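Local atomic coordinates of putative glutaryl-CoA dehydrogenase (Thermus thermophilus, PDB entry 2EBA), a protein that belongs to the acyl-CoA dehydrogenase family of flavoproteins and binds flavin-adenine dinucleotide. Residues D9-E17 and V70-I78. Sequence-based numbering, arbitrary orientation.
Sequences DLLTPEEKE and VSSAAYGLI
Glu15 and Ser71 join the first turns of helices 13-29 and 72-85; the short segments 13-17 and 72-78 run nearly parallel, at 14°, with their axes 9.0 Å apart at closest approach. The polar part of the contact is built from helix caps. Ser71, the N-cap of helix 72-85, gives its hydroxyl hydrogen to Glu15, Ser71 OG to Glu15 OE2 at 2.6 Å, and meets the anti lone pair of that oxygen. A chi1 of 74° turns Ser71 OG back over the start of its own helix, where it accepts a hydrogen bond from Ala74 N at 3.0 Å. The other carboxylate oxygen turns back on its own helix: Thr12 N donates to Glu15 OE1 at 2.8 Å, approaching 31° out of the carboxylate plane. The return bond from Glu15 N to Thr12 OG1 completes a capping box, although the position of that hydroxyl is less certain. Arg306 of helix 281-309 forms a salt bridge with Glu15 OE2, so the buried carboxylate has partners on both oxygens.

Apolar packing flanks this network. Leu11 and Leu77 meet tip to tip, Leu11 CD2 to Leu77 CD1 at 4.1 Å, and Leu11 CD2 also touches Ala73 CB. Other contacts are van der Waals touches around the two glutamates. Leu77 CD1 lies 3.8 Å from Glu15 CB, and Ala73 CB rests beside the Glu15 carboxylate. Nearer the surface, the Glu14 side chain passes Val70 at a slant, Glu14 OE1 coming 3.6 Å from Val70 CB.

One glutamate thus ties the N-terminal ends of both helices together within the helical N-terminal domain of the acyl-CoA dehydrogenase fold. Its two oxygens have separate tasks, and the adjacent arginine and helix N-termini would probably favour the ionised carboxylate.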
loop_
_atom_site.group_PDB
_atom_site.type_symbol
_atom_site.label_atom_id
_atom_site.label_comp_id
_atom_site.label_asym_id
_atom_site.label_seq_id
_atom_site.Cartn_x
_atom_site.Cartn_y
_atom_site.Cartn_z
ATOM N N ASP A 9 -2.791 -20.336 25.346
ATOM C CA ASP A 9 -2.307 -21.644 25.760
ATOM C C ASP A 9 -0.888 -21.500 26.198
ATOM O O ASP A 9 -0.368 -22.318 26.967
ATOM C CB ASP A 9 -2.372 -22.623 24.613
ATOM C CG ASP A 9 -3.787 -23.050 24.321
ATOM O OD1 ASP A 9 -4.667 -22.771 25.174
ATOM O OD2 ASP A 9 -4.037 -23.664 23.262
ATOM N N LEU A 10 -0.258 -20.437 25.722
ATOM C CA LEU A 10 1.128 -20.197 26.044
ATOM C C LEU A 10 1.319 -19.293 27.265
ATOM O O LEU A 10 2.445 -18.868 27.556
ATOM C CB LEU A 10 1.849 -19.589 24.847
ATOM C CG LEU A 10 1.836 -20.384 23.551
ATOM C CD1 LEU A 10 2.475 -19.515 22.496
ATOM C CD2 LEU A 10 2.593 -21.686 23.687
ATOM N N LEU A 11 0.237 -18.994 27.988
ATOM C CA LEU A 11 0.370 -18.134 29.168
ATOM C C LEU A 11 0.250 -18.942 30.458
ATOM O O LEU A 11 -0.422 -19.987 30.491
ATOM C CB LEU A 11 -0.691 -17.058 29.168
ATOM C CG LEU A 11 -0.575 -16.091 28.001
ATOM C CD1 LEU A 11 -1.870 -15.352 27.896
ATOM C CD2 LEU A 11 0.586 -15.124 28.203
ATOM N N THR A 12 0.898 -18.465 31.517
ATOM C CA THR A 12 0.809 -19.154 32.791
ATOM C C THR A 12 -0.560 -18.824 33.358
ATOM O O THR A 12 -1.253 -17.948 32.865
ATOM C CB THR A 12 1.886 -18.657 33.803
ATOM O OG1 THR A 12 1.658 -17.276 34.111
ATOM C CG2 THR A 12 3.289 -18.801 33.219
ATOM N N PRO A 13 -0.975 -19.538 34.399
ATOM C CA PRO A 13 -2.272 -19.282 35.022
ATOM C C PRO A 13 -2.297 -17.881 35.643
ATOM O O PRO A 13 -3.318 -17.199 35.599
ATOM C CB PRO A 13 -2.351 -20.366 36.081
ATOM C CG PRO A 13 -1.621 -21.487 35.435
ATOM C CD PRO A 13 -0.415 -20.814 34.863
ATOM N N GLU A 14 -1.169 -17.469 36.224
ATOM C CA GLU A 14 -1.046 -16.151 36.856
ATOM C C GLU A 14 -1.240 -15.040 35.824
ATOM O O GLU A 14 -1.977 -14.085 36.050
ATOM C CB GLU A 14 0.337 -15.992 37.504
ATOM C CG GLU A 14 0.508 -14.698 38.323
ATOM C CD GLU A 14 1.962 -14.193 38.391
ATOM O OE1 GLU A 14 2.487 -13.728 37.347
ATOM O OE2 GLU A 14 2.576 -14.261 39.485
ATOM N N GLU A 15 -0.559 -15.176 34.692
ATOM C CA GLU A 15 -0.655 -14.196 33.622
ATOM C C GLU A 15 -2.081 -14.123 33.104
ATOM O O GLU A 15 -2.593 -13.042 32.837
ATOM C CB GLU A 15 0.301 -14.570 32.489
ATOM C CG GLU A 15 1.732 -14.682 32.960
ATOM C CD GLU A 15 2.675 -15.209 31.908
ATOM O OE1 GLU A 15 2.285 -16.116 31.145
ATOM O OE2 GLU A 15 3.822 -14.728 31.857
ATOM N N LYS A 16 -2.726 -15.277 32.970
ATOM C CA LYS A 16 -4.086 -15.300 32.467
ATOM C C LYS A 16 -5.067 -14.662 33.416
ATOM O O LYS A 16 -6.084 -14.101 32.970
ATOM C CB LYS A 16 -4.505 -16.733 32.107
ATOM C CG LYS A 16 -3.838 -17.210 30.825
ATOM C CD LYS A 16 -4.374 -18.526 30.305
ATOM C CE LYS A 16 -3.961 -19.678 31.184
ATOM N NZ LYS A 16 -3.955 -20.909 30.375
ATOM N N GLU A 17 -4.806 -14.697 34.717
ATOM C CA GLU A 17 -5.770 -14.039 35.566
ATOM C C GLU A 17 -5.463 -12.543 35.710
ATOM O O GLU A 17 -6.377 -11.783 36.112
ATOM C CB GLU A 17 -5.905 -14.728 36.934
ATOM C CG GLU A 17 -7.380 -14.968 37.326
ATOM C CD GLU A 17 -7.988 -13.800 38.116
ATOM O OE1 GLU A 17 -7.233 -13.109 38.842
ATOM O OE2 GLU A 17 -9.219 -13.579 38.038
ATOM N N VAL A 70 5.428 -9.576 38.959
ATOM C CA VAL A 70 4.890 -10.528 37.998
ATOM C C VAL A 70 5.722 -10.465 36.736
ATOM O O VAL A 70 6.654 -9.671 36.654
ATOM C CB VAL A 70 3.420 -10.248 37.667
ATOM C CG1 VAL A 70 2.597 -10.314 38.932
ATOM C CG2 VAL A 70 3.279 -8.893 37.002
ATOM N N SER A 71 5.380 -11.299 35.759
ATOM C CA SER A 71 6.133 -11.381 34.507
ATOM C C SER A 71 5.952 -10.226 33.551
ATOM O O SER A 71 5.067 -9.392 33.711
ATOM C CB SER A 71 5.781 -12.664 33.763
ATOM O OG SER A 71 4.496 -12.561 33.172
ATOM N N SER A 72 6.807 -10.199 32.538
ATOM C CA SER A 72 6.746 -9.173 31.514
ATOM C C SER A 72 5.480 -9.406 30.713
ATOM O O SER A 72 4.804 -8.459 30.329
ATOM C CB SER A 72 7.971 -9.244 30.603
ATOM O OG SER A 72 9.118 -8.765 31.285
ATOM N N ALA A 73 5.155 -10.674 30.473
ATOM C CA ALA A 73 3.952 -11.007 29.730
ATOM C C ALA A 73 2.759 -10.374 30.463
ATOM O O ALA A 73 1.878 -9.772 29.844
ATOM C CB ALA A 73 3.793 -12.519 29.648
ATOM N N ALA A 74 2.754 -10.494 31.787
ATOM C CA ALA A 74 1.679 -9.941 32.607
ATOM C C ALA A 74 1.605 -8.427 32.463
ATOM O O ALA A 74 0.516 -7.861 32.427
ATOM C CB ALA A 74 1.880 -10.328 34.088
ATOM N N TYR A 75 2.761 -7.772 32.395
ATOM C CA TYR A 75 2.808 -6.322 32.228
ATOM C C TYR A 75 2.221 -6.031 30.856
ATOM O O TYR A 75 1.360 -5.169 30.707
ATOM C CB TYR A 75 4.261 -5.826 32.329
ATOM C CG TYR A 75 4.501 -4.364 31.948
ATOM C CD1 TYR A 75 3.634 -3.352 32.365
ATOM C CD2 TYR A 75 5.623 -3.999 31.200
ATOM C CE1 TYR A 75 3.882 -2.018 32.042
ATOM C CE2 TYR A 75 5.879 -2.678 30.874
ATOM C CZ TYR A 75 5.006 -1.690 31.295
ATOM O OH TYR A 75 5.248 -0.379 30.947
ATOM N N GLY A 76 2.683 -6.781 29.857
ATOM C CA GLY A 76 2.186 -6.604 28.508
ATOM C C GLY A 76 0.687 -6.782 28.481
ATOM O O GLY A 76 -0.020 -6.030 27.824
ATOM N N LEU A 77 0.202 -7.777 29.217
ATOM C CA LEU A 77 -1.220 -8.072 29.290
ATOM C C LEU A 77 -2.044 -6.982 29.961
ATOM O O LEU A 77 -3.198 -6.802 29.610
ATOM C CB LEU A 77 -1.464 -9.406 30.005
ATOM C CG LEU A 77 -1.067 -10.674 29.235
ATOM C CD1 LEU A 77 -1.128 -11.904 30.141
ATOM C CD2 LEU A 77 -1.982 -10.846 28.044
ATOM N N ILE A 78 -1.492 -6.261 30.930
ATOM C CA ILE A 78 -2.300 -5.223 31.540
ATOM C C ILE A 78 -2.324 -4.033 30.575
ATOM O O ILE A 78 -3.323 -3.326 30.461
ATOM C CB ILE A 78 -1.775 -4.777 32.942
ATOM C CG1 ILE A 78 -0.616 -3.814 32.793
ATOM C CG2 ILE A 78 -1.373 -5.970 33.772
ATOM C CD1 ILE A 78 -0.976 -2.447 33.261
#